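Phospholipase C-beta (PLC-beta) (Sepia officinalis, PDB 3QR0) is a multidomain member of the phospholipase C family that combines a PH domain, EF-hand-like modules, a TIM-barrel-type core with a bound calcium ion, and a C2 domain. Local coordinates at residues H260-K265 / A769-S774; M325-A330 / Y622-E627; E558-Y563 / W589-Q594; P626-K631 / P714-V719. All blocks are in the same frame, centred on the assembly; numbering follows the deposited sequence. Where two conformers were deposited one is given.

Interaction 1: H260-K265 / A769-S774; sequences HPSLHK and AKDYVS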
loop_
_atom_site.group_PDB
_atom_site.type_symbol
_atom_site.label_atom_id
_atom_site.label_comp_id
_atom_site.label_asym_id
_atom_site.label_seq_id
_atom_site.Cartn_x
_atom_site.Cartn_y
_atom_site.Cartn_z
ATOM N N HIS A 260 15.609 16.695 8.277
ATOM C CA HIS A 260 16.813 15.904 8.042
ATOM C C HIS A 260 17.977 16.862 7.793
ATOM O O HIS A 260 17.896 17.706 6.901
ATOM C CB HIS A 260 16.631 14.973 6.837
ATOM C CG HIS A 260 17.628 13.857 6.782
ATOM N ND1 HIS A 260 18.974 14.070 6.581
ATOM C CD2 HIS A 260 17.473 12.516 6.895
ATOM C CE1 HIS A 260 19.607 12.911 6.579
ATOM N NE2 HIS A 260 18.720 11.953 6.770
ATOM N N PRO A 261 19.062 16.745 8.580
ATOM C CA PRO A 261 20.164 17.712 8.473
ATOM C C PRO A 261 20.808 17.830 7.087
ATOM O O PRO A 261 21.414 18.859 6.791
ATOM C CB PRO A 261 21.183 17.228 9.516
ATOM C CG PRO A 261 20.773 15.854 9.889
ATOM C CD PRO A 261 19.326 15.700 9.584
ATOM N N SER A 262 20.670 16.805 6.249
ATOM C CA SER A 262 21.230 16.820 4.894
ATOM C C SER A 262 20.204 17.155 3.803
ATOM O O SER A 262 20.513 17.062 2.612
ATOM C CB SER A 262 21.888 15.467 4.594
ATOM O OG SER A 262 22.901 15.180 5.551
ATOM N N LEU A 263 18.995 17.554 4.195
ATOM C CA LEU A 263 17.972 17.920 3.216
ATOM C C LEU A 263 18.402 19.205 2.503
ATOM O O LEU A 263 18.808 20.169 3.151
ATOM C CB LEU A 263 16.613 18.101 3.895
ATOM C CG LEU A 263 15.383 18.118 2.986
ATOM C CD1 LEU A 263 15.121 16.739 2.370
ATOM C CD2 LEU A 263 14.171 18.592 3.769
ATOM N N HIS A 264 18.328 19.199 1.172
ATOM C CA HIS A 264 18.836 20.310 0.356
ATOM C C HIS A 264 18.086 21.609 0.666
ATOM O O HIS A 264 16.865 21.674 0.533
ATOM C CB HIS A 264 18.731 19.980 -1.138
ATOM C CG HIS A 264 19.625 20.813 -2.006
ATOM N ND1 HIS A 264 19.288 22.082 -2.424
ATOM C CD2 HIS A 264 20.847 20.555 -2.534
ATOM C CE1 HIS A 264 20.263 22.572 -3.171
ATOM N NE2 HIS A 264 21.221 21.665 -3.253
ATOM N N LYS A 265 18.830 22.634 1.073
ATOM C CA LYS A 265 18.233 23.872 1.585
ATOM C C LYS A 265 17.666 24.824 0.529
ATOM O O LYS A 265 16.954 25.760 0.877
ATOM C CB LYS A 265 19.239 24.620 2.464
ATOM C CG LYS A 265 19.676 23.832 3.691
ATOM C CD LYS A 265 20.455 24.710 4.668
ATOM C CE LYS A 265 21.491 23.911 5.446
ATOM N NZ LYS A 265 20.900 22.820 6.259
ATOM N N ALA A 769 17.232 10.875 12.197
ATOM C CA ALA A 769 17.735 10.411 10.906
ATOM C C ALA A 769 18.803 11.380 10.443
ATOM O O ALA A 769 18.537 12.563 10.241
ATOM C CB ALA A 769 16.618 10.319 9.878
ATOM N N LYS A 770 20.015 10.872 10.287
ATOM C CA LYS A 770 21.153 11.700 9.940
ATOM C C LYS A 770 22.238 10.848 9.319
ATOM O O LYS A 770 22.170 9.615 9.342
ATOM C CB LYS A 770 21.702 12.401 11.185
ATOM C CG LYS A 770 22.114 11.453 12.301
ATOM C CD LYS A 770 22.676 12.215 13.490
ATOM C CE LYS A 770 23.015 11.280 14.635
ATOM N NZ LYS A 770 23.245 12.041 15.895
ATOM N N ASP A 771 23.243 11.521 8.774
ATOM C CA ASP A 771 24.378 10.846 8.186
ATOM C C ASP A 771 25.186 10.169 9.287
ATOM O O ASP A 771 25.312 10.700 10.397
ATOM C CB ASP A 771 25.243 11.829 7.391
ATOM C CG ASP A 771 24.504 12.427 6.206
ATOM O OD1 ASP A 771 23.405 11.933 5.871
ATOM O OD2 ASP A 771 25.019 13.394 5.607
ATOM N N TYR A 772 25.706 8.984 8.969
ATOM C CA TYR A 772 26.486 8.187 9.905
ATOM C C TYR A 772 27.817 8.873 10.212
ATOM O O TYR A 772 28.649 9.050 9.320
ATOM C CB TYR A 772 26.733 6.792 9.326
ATOM C CG TYR A 772 27.690 5.945 10.128
ATOM C CD1 TYR A 772 27.355 5.503 11.406
ATOM C CD2 TYR A 772 28.932 5.578 9.608
ATOM C CE1 TYR A 772 28.236 4.726 12.149
ATOM C CE2 TYR A 772 29.815 4.802 10.341
ATOM C CZ TYR A 772 29.461 4.378 11.608
ATOM O OH TYR A 772 30.334 3.609 12.332
ATOM N N VAL A 773 28.006 9.254 11.474
ATOM C CA VAL A 773 29.245 9.897 11.917
ATOM C C VAL A 773 30.186 8.852 12.519
ATOM O O VAL A 773 29.956 8.354 13.623
ATOM C CB VAL A 773 28.983 11.045 12.928
ATOM C CG1 VAL A 773 28.316 12.225 12.223
ATOM C CG2 VAL A 773 28.140 10.574 14.115
ATOM N N SER A 774 31.240 8.517 11.776
ATOM C CA SER A 774 32.180 7.470 12.188
ATOM C C SER A 774 32.928 7.837 13.468
ATOM O O SER A 774 32.751 8.926 14.019
ATOM C CB SER A 774 33.187 7.197 11.069
ATOM O OG SER A 774 33.984 6.063 11.370
HETATM O O HOH W 1 20.104 9.450 6.553
#
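The side chain of H260 leaves the chain with CG anti to the backbone N (chi1 -162°), and this lays its imidazole flat against the end of strand 761-771. S262 and D771 both carry their side chains beside their own backbone N, at chi1 -58° and -64°, and these rotations let hydroxyl and carboxylate meet. The carbonyl oxygen of A769 sits over the centre of the H260 ring, 3.5 Å above its plane. CB of A769 touches CD2 of H260 at 3.8 Å. The ring is also held within its own type I turn, H260 to L263: the amide N of S262 donates to ND1 of H260 at 3.2 Å, almost exactly in the ring plane. The turn belongs to the EF-hand-like region, in the loop after helix 247-257. The strand lies in one of the C2 domain's two four-stranded antiparallel sheets, where K770 pairs with T651. This is a surface contact between the two modules. OG of S262 donates to OD2 of D771 at 2.8 Å, approaching from above the carboxylate plane. P261 adds an apolar touch, its CG 3.8 Å from CB of K770. A water lies at the ring edge, 2.9 Å from NE2 of H260.

Interaction 2: M325-A330 / Y622-E627; sequences MKLTLA and YLLKPE
M325 crosses Y622 at about a right angle and lays its methyl against the root of that side chain, with CE 3.5 Å from CB. The methionine is bent at both chi2 (-54°) and chi3 (-65°), which turns the methyl toward the strand. L329 reaches the far end of the same tyrosine. Its CD2 lies at the ring edge, near the ring plane, 3.8 Å from CE2 of Y622. The tyrosine hydroxyl is hydrogen-bonded to the backbone oxygen of P411. The contact joins the X and Y regions, the two parts of the sequence that build the TIM-barrel-type domain of this family. Strand 622-624 pairs antiparallel with strand 332-334, which closely follows 325-330, so the loop is led across the Y-region strand. Further along, L327 and L624 cross at about a right angle and meet through their CD1 methyls, 3.7 Å apart. NZ of K625 lies 3.0 Å from A330 O. Its clear partners are the backbone oxygens of G592 and N564, to which the same NZ is hydrogen-bonded.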
loop_
_atom_site.group_PDB
_atom_site.type_symbol
_atom_site.label_atom_id
_atom_site.label_comp_id
_atom_site.label_asym_id
_atom_site.label_seq_id
_atom_site.Cartn_x
_atom_site.Cartn_y
_atom_site.Cartn_z
ATOM N N MET A 325 10.214 8.991 -14.849
ATOM C CA MET A 325 9.640 7.805 -15.486
ATOM C C MET A 325 10.164 7.590 -16.906
ATOM O O MET A 325 9.608 6.791 -17.664
ATOM C CB MET A 325 8.110 7.920 -15.521
ATOM C CG MET A 325 7.461 8.102 -14.148
ATOM S SD MET A 325 7.954 6.823 -12.969
ATOM C CE MET A 325 7.236 5.363 -13.713
ATOM N N LYS A 326 11.235 8.292 -17.264
ATOM C CA LYS A 326 11.755 8.266 -18.629
ATOM C C LYS A 326 13.135 7.606 -18.736
ATOM O O LYS A 326 13.954 7.991 -19.565
ATOM C CB LYS A 326 11.777 9.690 -19.193
ATOM C CG LYS A 326 10.406 10.365 -19.188
ATOM C CD LYS A 326 10.486 11.802 -19.683
ATOM C CE LYS A 326 9.119 12.471 -19.647
ATOM N NZ LYS A 326 9.077 13.706 -20.487
ATOM N N LEU A 327 13.378 6.594 -17.906
ATOM C CA LEU A 327 14.554 5.741 -18.051
ATOM C C LEU A 327 14.117 4.349 -18.501
ATOM O O LEU A 327 12.929 4.027 -18.475
ATOM C CB LEU A 327 15.328 5.670 -16.733
ATOM C CG LEU A 327 15.864 7.028 -16.244
ATOM C CD1 LEU A 327 16.507 6.897 -14.876
ATOM C CD2 LEU A 327 16.847 7.623 -17.254
ATOM N N THR A 328 15.077 3.534 -18.929
ATOM C CA THR A 328 14.803 2.162 -19.341
ATOM C C THR A 328 14.014 1.382 -18.271
ATOM O O THR A 328 14.229 1.586 -17.079
ATOM C CB THR A 328 16.114 1.413 -19.658
ATOM O OG1 THR A 328 15.826 0.044 -19.962
ATOM C CG2 THR A 328 17.083 1.466 -18.466
ATOM N N LEU A 329 13.104 0.504 -18.702
ATOM C CA LEU A 329 12.333 -0.369 -17.781
ATOM C C LEU A 329 13.193 -1.075 -16.733
ATOM O O LEU A 329 12.755 -1.283 -15.596
ATOM C CB LEU A 329 11.559 -1.453 -18.547
ATOM C CG LEU A 329 10.097 -1.196 -18.924
ATOM C CD1 LEU A 329 9.564 -2.356 -19.774
ATOM C CD2 LEU A 329 9.238 -1.014 -17.682
ATOM N N ALA A 330 14.396 -1.475 -17.134
ATOM C CA ALA A 330 15.333 -2.163 -16.243
ATOM C C ALA A 330 15.735 -1.321 -15.019
ATOM O O ALA A 330 16.241 -1.861 -14.043
ATOM C CB ALA A 330 16.586 -2.600 -17.026
ATOM N N TYR A 622 5.593 1.639 -9.853
ATOM C CA TYR A 622 6.979 1.803 -10.301
ATOM C C TYR A 622 7.771 2.661 -9.324
ATOM O O TYR A 622 7.333 3.749 -8.964
ATOM C CB TYR A 622 7.017 2.462 -11.682
ATOM C CG TYR A 622 6.658 1.518 -12.790
ATOM C CD1 TYR A 622 5.330 1.193 -13.053
ATOM C CD2 TYR A 622 7.648 0.934 -13.576
ATOM C CE1 TYR A 622 5.002 0.307 -14.073
ATOM C CE2 TYR A 622 7.335 0.056 -14.579
ATOM C CZ TYR A 622 6.012 -0.256 -14.828
ATOM O OH TYR A 622 5.711 -1.137 -15.833
ATOM N N LEU A 623 8.938 2.169 -8.910
ATOM C CA LEU A 623 9.874 2.935 -8.096
ATOM C C LEU A 623 11.230 2.926 -8.795
ATOM O O LEU A 623 11.723 1.866 -9.189
ATOM C CB LEU A 623 10.016 2.322 -6.706
ATOM C CG LEU A 623 8.771 2.327 -5.819
ATOM C CD1 LEU A 623 8.962 1.412 -4.605
ATOM C CD2 LEU A 623 8.443 3.741 -5.386
ATOM N N LEU A 624 11.826 4.104 -8.947
ATOM C CA LEU A 624 13.127 4.223 -9.592
ATOM C C LEU A 624 14.205 3.665 -8.669
ATOM O O LEU A 624 14.269 4.043 -7.498
ATOM C CB LEU A 624 13.420 5.693 -9.921
ATOM C CG LEU A 624 14.690 5.982 -10.724
ATOM C CD1 LEU A 624 14.595 5.311 -12.088
ATOM C CD2 LEU A 624 14.919 7.487 -10.869
ATOM N N LYS A 625 15.045 2.770 -9.183
ATOM C CA LYS A 625 16.161 2.242 -8.396
ATOM C C LYS A 625 17.165 3.356 -8.036
ATOM O O LYS A 625 17.302 4.342 -8.764
ATOM C CB LYS A 625 16.873 1.101 -9.141
ATOM C CG LYS A 625 16.015 -0.161 -9.307
ATOM C CD LYS A 625 16.841 -1.390 -9.705
ATOM C CE LYS A 625 16.930 -1.559 -11.195
ATOM N NZ LYS A 625 17.886 -2.625 -11.608
ATOM N N PRO A 626 17.862 3.212 -6.898
ATOM C CA PRO A 626 18.877 4.214 -6.552
ATOM C C PRO A 626 19.918 4.410 -7.667
ATOM O O PRO A 626 20.260 3.463 -8.368
ATOM C CB PRO A 626 19.527 3.635 -5.293
ATOM C CG PRO A 626 18.476 2.778 -4.678
ATOM C CD PRO A 626 17.678 2.213 -5.827
ATOM N N GLU A 627 20.392 5.639 -7.832
ATOM C CA GLU A 627 21.321 5.971 -8.916
ATOM C C GLU A 627 22.535 5.044 -8.957
ATOM O O GLU A 627 22.938 4.594 -10.037
ATOM C CB GLU A 627 21.790 7.427 -8.804
ATOM C CG GLU A 627 22.479 7.946 -10.057
ATOM C CD GLU A 627 22.868 9.412 -9.952
ATOM O OE1 GLU A 627 23.417 9.816 -8.903
ATOM O OE2 GLU A 627 22.632 10.158 -10.924
#

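Interaction 3: E558-Y563 / W589-Q594; sequences EDFVDY and WNAGCQ
The F560 ring and the C593 thiol meet obliquely. SG lies 4.3 Å from the ring centroid, 36° off the ring normal, with CZ of F560 its nearest ring atom at 3.8 Å. This is a Cys sulfur-aromatic contact. F560 holds CG anti to its backbone N (chi1 -153°), which carries the ring from helix 557-563 toward the loop. CB of A591 also touches the ring, 4.4 Å from CD2 of F560. V561 touches A591 with one branch: its CG2 lies 3.7 Å from CA of A591. The backbones also approach closely here. CA of V561 points its hydrogen at A591 O in a CA-H...O contact of 3.3 Å. The loop takes its shape from the end of helix 586-589, which closes in a Schellman motif. G592 is the C-prime residue, with positive phi, and its N bonds to W589 O. Both segments belong to the Y region of the TIM-barrel-type domain. T569 of strand 569-572 touches both F560 and C593. A591 O also accepts a hydrogen bond from the N564 side chain. No hydrogen bond joins the two segments. Cohesion therefore probably rests on dispersion, the sulfur-ring contact and the CA-H...O contact.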
loop_
_atom_site.group_PDB
_atom_site.type_symbol
_atom_site.label_atom_id
_atom_site.label_comp_id
_atom_site.label_asym_id
_atom_site.label_seq_id
_atom_site.Cartn_x
_atom_site.Cartn_y
_atom_site.Cartn_z
ATOM N N GLU A 558 27.838 -9.311 -7.671
ATOM C CA GLU A 558 28.151 -8.098 -8.432
ATOM C C GLU A 558 27.666 -8.190 -9.877
ATOM O O GLU A 558 27.109 -7.228 -10.412
ATOM C CB GLU A 558 29.656 -7.812 -8.419
ATOM C CG GLU A 558 30.246 -7.588 -7.038
ATOM C CD GLU A 558 30.904 -8.827 -6.468
ATOM O OE1 GLU A 558 30.556 -9.951 -6.894
ATOM O OE2 GLU A 558 31.781 -8.672 -5.590
ATOM N N ASP A 559 27.874 -9.347 -10.502
ATOM C CA ASP A 559 27.410 -9.577 -11.873
ATOM C C ASP A 559 25.880 -9.544 -11.980
ATOM O O ASP A 559 25.339 -9.101 -12.995
ATOM C CB ASP A 559 27.910 -10.921 -12.409
ATOM C CG ASP A 559 29.430 -10.991 -12.532
ATOM O OD1 ASP A 559 30.106 -9.942 -12.522
ATOM O OD2 ASP A 559 29.948 -12.120 -12.647
ATOM N N PHE A 560 25.194 -10.008 -10.932
ATOM C CA PHE A 560 23.732 -10.007 -10.907
ATOM C C PHE A 560 23.234 -8.559 -10.944
ATOM O O PHE A 560 22.352 -8.217 -11.735
ATOM C CB PHE A 560 23.208 -10.728 -9.655
ATOM C CG PHE A 560 21.839 -11.355 -9.809
ATOM C CD1 PHE A 560 20.960 -10.987 -10.830
ATOM C CD2 PHE A 560 21.412 -12.298 -8.882
ATOM C CE1 PHE A 560 19.708 -11.580 -10.938
ATOM C CE2 PHE A 560 20.154 -12.885 -8.986
ATOM C CZ PHE A 560 19.304 -12.525 -10.012
ATOM N N VAL A 561 23.814 -7.714 -10.093
ATOM C CA VAL A 561 23.483 -6.288 -10.079
ATOM C C VAL A 561 23.735 -5.639 -11.451
ATOM O O VAL A 561 22.908 -4.866 -11.928
ATOM C CB VAL A 561 24.273 -5.539 -8.981
ATOM C CG1 VAL A 561 24.089 -4.029 -9.098
ATOM C CG2 VAL A 561 23.852 -6.028 -7.586
ATOM N N ASP A 562 24.858 -5.978 -12.084
ATOM C CA ASP A 562 25.199 -5.423 -13.397
ATOM C C ASP A 562 24.235 -5.884 -14.494
ATOM O O ASP A 562 23.823 -5.090 -15.334
ATOM C CB ASP A 562 26.632 -5.792 -13.791
ATOM C CG ASP A 562 27.687 -4.907 -13.127
ATOM O OD1 ASP A 562 28.880 -5.143 -13.396
ATOM O OD2 ASP A 562 27.345 -3.991 -12.348
ATOM N N TYR A 563 23.884 -7.167 -14.481
ATOM C CA TYR A 563 22.879 -7.715 -15.403
ATOM C C TYR A 563 21.569 -6.917 -15.350
ATOM O O TYR A 563 20.984 -6.581 -16.389
ATOM C CB TYR A 563 22.624 -9.198 -15.082
ATOM C CG TYR A 563 21.416 -9.787 -15.775
ATOM C CD1 TYR A 563 21.534 -10.435 -17.003
ATOM C CD2 TYR A 563 20.153 -9.692 -15.202
ATOM C CE1 TYR A 563 20.418 -10.974 -17.642
ATOM C CE2 TYR A 563 19.036 -10.224 -15.832
ATOM C CZ TYR A 563 19.173 -10.864 -17.047
ATOM O OH TYR A 563 18.052 -11.380 -17.656
ATOM N N TRP A 589 15.485 -7.171 -4.420
ATOM C CA TRP A 589 15.629 -5.750 -4.766
ATOM C C TRP A 589 17.054 -5.251 -4.513
ATOM O O TRP A 589 17.521 -4.336 -5.204
ATOM C CB TRP A 589 14.655 -4.866 -3.982
ATOM C CG TRP A 589 13.227 -5.011 -4.364
ATOM C CD1 TRP A 589 12.725 -5.369 -5.584
ATOM C CD2 TRP A 589 12.100 -4.755 -3.527
ATOM N NE1 TRP A 589 11.350 -5.373 -5.550
ATOM C CE2 TRP A 589 10.940 -4.996 -4.300
ATOM C CE3 TRP A 589 11.953 -4.349 -2.199
ATOM C CZ2 TRP A 589 9.661 -4.845 -3.787
ATOM C CZ3 TRP A 589 10.676 -4.199 -1.690
ATOM C CH2 TRP A 589 9.550 -4.444 -2.483
ATOM N N ASN A 590 17.732 -5.850 -3.531
ATOM C CA ASN A 590 19.133 -5.518 -3.232
ATOM C C ASN A 590 20.088 -5.848 -4.384
ATOM O O ASN A 590 21.146 -5.239 -4.494
ATOM C CB ASN A 590 19.620 -6.246 -1.968
ATOM C CG ASN A 590 18.938 -5.762 -0.698
ATOM O OD1 ASN A 590 18.475 -4.618 -0.608
ATOM N ND2 ASN A 590 18.873 -6.641 0.302
ATOM N N ALA A 591 19.718 -6.816 -5.222
ATOM C CA ALA A 591 20.493 -7.172 -6.416
ATOM C C ALA A 591 19.974 -6.467 -7.681
ATOM O O ALA A 591 20.437 -6.749 -8.792
ATOM C CB ALA A 591 20.477 -8.677 -6.617
ATOM N N GLY A 592 19.017 -5.554 -7.509
ATOM C CA GLY A 592 18.463 -4.783 -8.621
ATOM C C GLY A 592 17.397 -5.496 -9.436
ATOM O O GLY A 592 17.046 -5.015 -10.515
ATOM N N CYS A 593 16.879 -6.626 -8.931
ATOM C CA CYS A 593 15.800 -7.365 -9.609
ATOM C C CYS A 593 14.536 -6.520 -9.615
ATOM O O CYS A 593 14.194 -5.914 -8.607
ATOM C CB CYS A 593 15.504 -8.713 -8.929
ATOM S SG CYS A 593 16.910 -9.839 -8.866
ATOM N N GLN A 594 13.849 -6.499 -10.750
ATOM C CA GLN A 594 12.744 -5.573 -10.971
ATOM C C GLN A 594 11.380 -6.173 -10.661
ATOM O O GLN A 594 10.516 -5.496 -10.095
ATOM C CB GLN A 594 12.747 -5.067 -12.412
ATOM C CG GLN A 594 14.048 -4.410 -12.832
ATOM C CD GLN A 594 15.062 -5.406 -13.372
ATOM O OE1 GLN A 594 14.893 -6.621 -13.242
ATOM N NE2 GLN A 594 16.109 -4.895 -13.988
#

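Interaction 4: P626-K631 / P714-V719; sequences PEFMRK and PDLAVV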
loop_
_atom_site.group_PDB
_atom_site.type_symbol
_atom_site.label_atom_id
_atom_site.label_comp_id
_atom_site.label_asym_id
_atom_site.label_seq_id
_atom_site.Cartn_x
_atom_site.Cartn_y
_atom_site.Cartn_z
ATOM N N PRO A 626 17.862 3.212 -6.898
ATOM C CA PRO A 626 18.877 4.214 -6.552
ATOM C C PRO A 626 19.918 4.410 -7.667
ATOM O O PRO A 626 20.260 3.463 -8.368
ATOM C CB PRO A 626 19.527 3.635 -5.293
ATOM C CG PRO A 626 18.476 2.778 -4.678
ATOM C CD PRO A 626 17.678 2.213 -5.827
ATOM N N GLU A 627 20.392 5.639 -7.832
ATOM C CA GLU A 627 21.321 5.971 -8.916
ATOM C C GLU A 627 22.535 5.044 -8.957
ATOM O O GLU A 627 22.938 4.594 -10.037
ATOM C CB GLU A 627 21.790 7.427 -8.804
ATOM C CG GLU A 627 22.479 7.946 -10.057
ATOM C CD GLU A 627 22.868 9.412 -9.952
ATOM O OE1 GLU A 627 23.417 9.816 -8.903
ATOM O OE2 GLU A 627 22.632 10.158 -10.924
ATOM N N PHE A 628 23.101 4.729 -7.792
ATOM C CA PHE A 628 24.292 3.881 -7.754
ATOM C C PHE A 628 24.027 2.490 -8.347
ATOM O O PHE A 628 24.948 1.865 -8.865
ATOM C CB PHE A 628 24.875 3.783 -6.334
ATOM C CG PHE A 628 24.191 2.779 -5.453
ATOM C CD1 PHE A 628 24.720 1.507 -5.290
ATOM C CD2 PHE A 628 23.030 3.111 -4.771
ATOM C CE1 PHE A 628 24.092 0.573 -4.466
ATOM C CE2 PHE A 628 22.394 2.186 -3.951
ATOM C CZ PHE A 628 22.928 0.915 -3.797
ATOM N N MET A 629 22.773 2.033 -8.283
ATOM C CA MET A 629 22.360 0.741 -8.853
ATOM C C MET A 629 22.157 0.795 -10.362
ATOM O O MET A 629 22.015 -0.250 -11.002
ATOM C CB MET A 629 21.035 0.266 -8.234
ATOM C CG MET A 629 21.044 0.102 -6.727
ATOM S SD MET A 629 21.815 -1.434 -6.208
ATOM C CE MET A 629 20.571 -2.623 -6.721
ATOM N N ARG A 630 22.094 2.005 -10.919
ATOM C CA ARG A 630 21.906 2.204 -12.354
ATOM C C ARG A 630 23.196 2.613 -13.067
ATOM O O ARG A 630 23.245 2.627 -14.294
ATOM C CB ARG A 630 20.832 3.266 -12.595
ATOM C CG ARG A 630 19.461 2.876 -12.059
ATOM C CD ARG A 630 18.397 3.906 -12.390
ATOM N NE ARG A 630 18.229 4.908 -11.333
ATOM C CZ ARG A 630 18.563 6.194 -11.419
ATOM N NH1 ARG A 630 19.108 6.699 -12.522
ATOM N NH2 ARG A 630 18.341 6.993 -10.383
ATOM N N LYS A 631 24.233 2.953 -12.308
ATOM C CA LYS A 631 25.502 3.379 -12.900
ATOM C C LYS A 631 26.252 2.182 -13.474
ATOM O O LYS A 631 26.635 1.273 -12.741
ATOM C CB LYS A 631 26.373 4.118 -11.878
ATOM C CG LYS A 631 25.942 5.556 -11.655
ATOM C CD LYS A 631 26.999 6.380 -10.927
ATOM C CE LYS A 631 26.622 7.860 -10.933
ATOM N NZ LYS A 631 27.471 8.669 -10.013
ATOM N N PRO A 714 21.047 3.412 3.116
ATOM C CA PRO A 714 19.725 3.922 3.477
ATOM C C PRO A 714 18.669 3.855 2.361
ATOM O O PRO A 714 17.522 3.520 2.636
ATOM C CB PRO A 714 20.010 5.374 3.862
ATOM C CG PRO A 714 21.405 5.353 4.360
ATOM C CD PRO A 714 22.113 4.362 3.481
ATOM N N ASP A 715 19.049 4.152 1.121
ATOM C CA ASP A 715 18.061 4.219 0.035
ATOM C C ASP A 715 17.496 2.860 -0.389
ATOM O O ASP A 715 16.501 2.818 -1.105
ATOM C CB ASP A 715 18.619 4.970 -1.180
ATOM C CG ASP A 715 18.739 6.479 -0.937
ATOM O OD1 ASP A 715 18.139 6.994 0.045
ATOM O OD2 ASP A 715 19.442 7.146 -1.730
ATOM N N LEU A 716 18.109 1.763 0.056
ATOM C CA LEU A 716 17.544 0.422 -0.142
ATOM C C LEU A 716 16.735 -0.071 1.073
ATOM O O LEU A 716 16.185 -1.175 1.048
ATOM C CB LEU A 716 18.656 -0.590 -0.457
ATOM C CG LEU A 716 19.303 -0.515 -1.846
ATOM C CD1 LEU A 716 20.440 -1.519 -1.937
ATOM C CD2 LEU A 716 18.286 -0.769 -2.959
ATOM N N ALA A 717 16.641 0.751 2.115
ATOM C CA ALA A 717 16.094 0.312 3.393
ATOM C C ALA A 717 14.779 0.985 3.753
ATOM O O ALA A 717 14.494 2.111 3.326
ATOM C CB ALA A 717 17.111 0.551 4.502
ATOM N N VAL A 718 13.992 0.284 4.563
ATOM C CA VAL A 718 12.817 0.852 5.196
ATOM C C VAL A 718 12.853 0.548 6.684
ATOM O O VAL A 718 13.402 -0.478 7.103
ATOM C CB VAL A 718 11.520 0.298 4.580
ATOM C CG1 VAL A 718 11.512 0.535 3.084
ATOM C CG2 VAL A 718 11.347 -1.197 4.894
ATOM N N VAL A 719 12.294 1.455 7.476
ATOM C CA VAL A 719 12.045 1.209 8.885
ATOM C C VAL A 719 10.552 0.971 9.042
ATOM O O VAL A 719 9.732 1.562 8.312
ATOM C CB VAL A 719 12.559 2.372 9.782
ATOM C CG1 VAL A 719 11.803 3.674 9.501
ATOM C CG2 VAL A 719 12.461 1.993 11.249
#
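The chain at 626-631 forms a short, weakly bonded helix at about 627-630, entered through P626. The hydrogen bond from M629 N to P626 O is 2.9 Å. Across the contact, residues 714-716 form a short 3-10 segment, in which A717 N bonds to P714 O, and the chain then continues into strand 718-725. The backbones stay apart: P626 and D715 are the nearest pair, 6.6 Å between their CA atoms. The 3-10 segment leads into an antiparallel C2-domain sheet, and the helix follows strand 622-624, which pairs with strand 332-334. The contact is therefore an interface between the TIM-barrel-type domain and the C2 domain, packed largely from apolar side chains.

L716 is the main side chain on the C2 side. Its CG is anti to the carbonyl carbon (chi1 -73°), a rotation that places the branch toward P626 and F628, and its two methyls part to different partners. CD2 meets the proline ring of P626, 3.9 Å from CG, the two side chains crossing at about a right angle. P626 also touches D715, whose CB is 4.1 Å from the same CG.

The F628 ring has its own neighbour M629 on one face, with CG 3.6 Å above the plane. F636 meets the ring edge-to-face. On the barrel side, Y333 of strand 332-334 touches both M629 and L716. The other methyl of L716, CD1, comes to the edge of F628, in the ring plane, 3.9 Å from CZ.

How the interactions relate
Interactions 2, 3 and 4 form one connected region, and interaction 1 stands apart. Interactions 2 and 3 are joined by polar atoms: K625 links them through G592, and Q594 NE2 is 3.0 Å from A330 O. Interactions 2 and 4 share P626 and E627, and R630 NE reaches K625 O at 2.8 Å. Interaction 4 meets interaction 3 through M629, whose CE is 3.4 Å from G592 N. The C2 domain is met by the barrel in interaction 4 and by the EF-hand-like region in interaction 1. The centres of these two contacts are about 16 Å apart. The calcium ligands N339, E368, D370 and E417 belong to none of the four contacts.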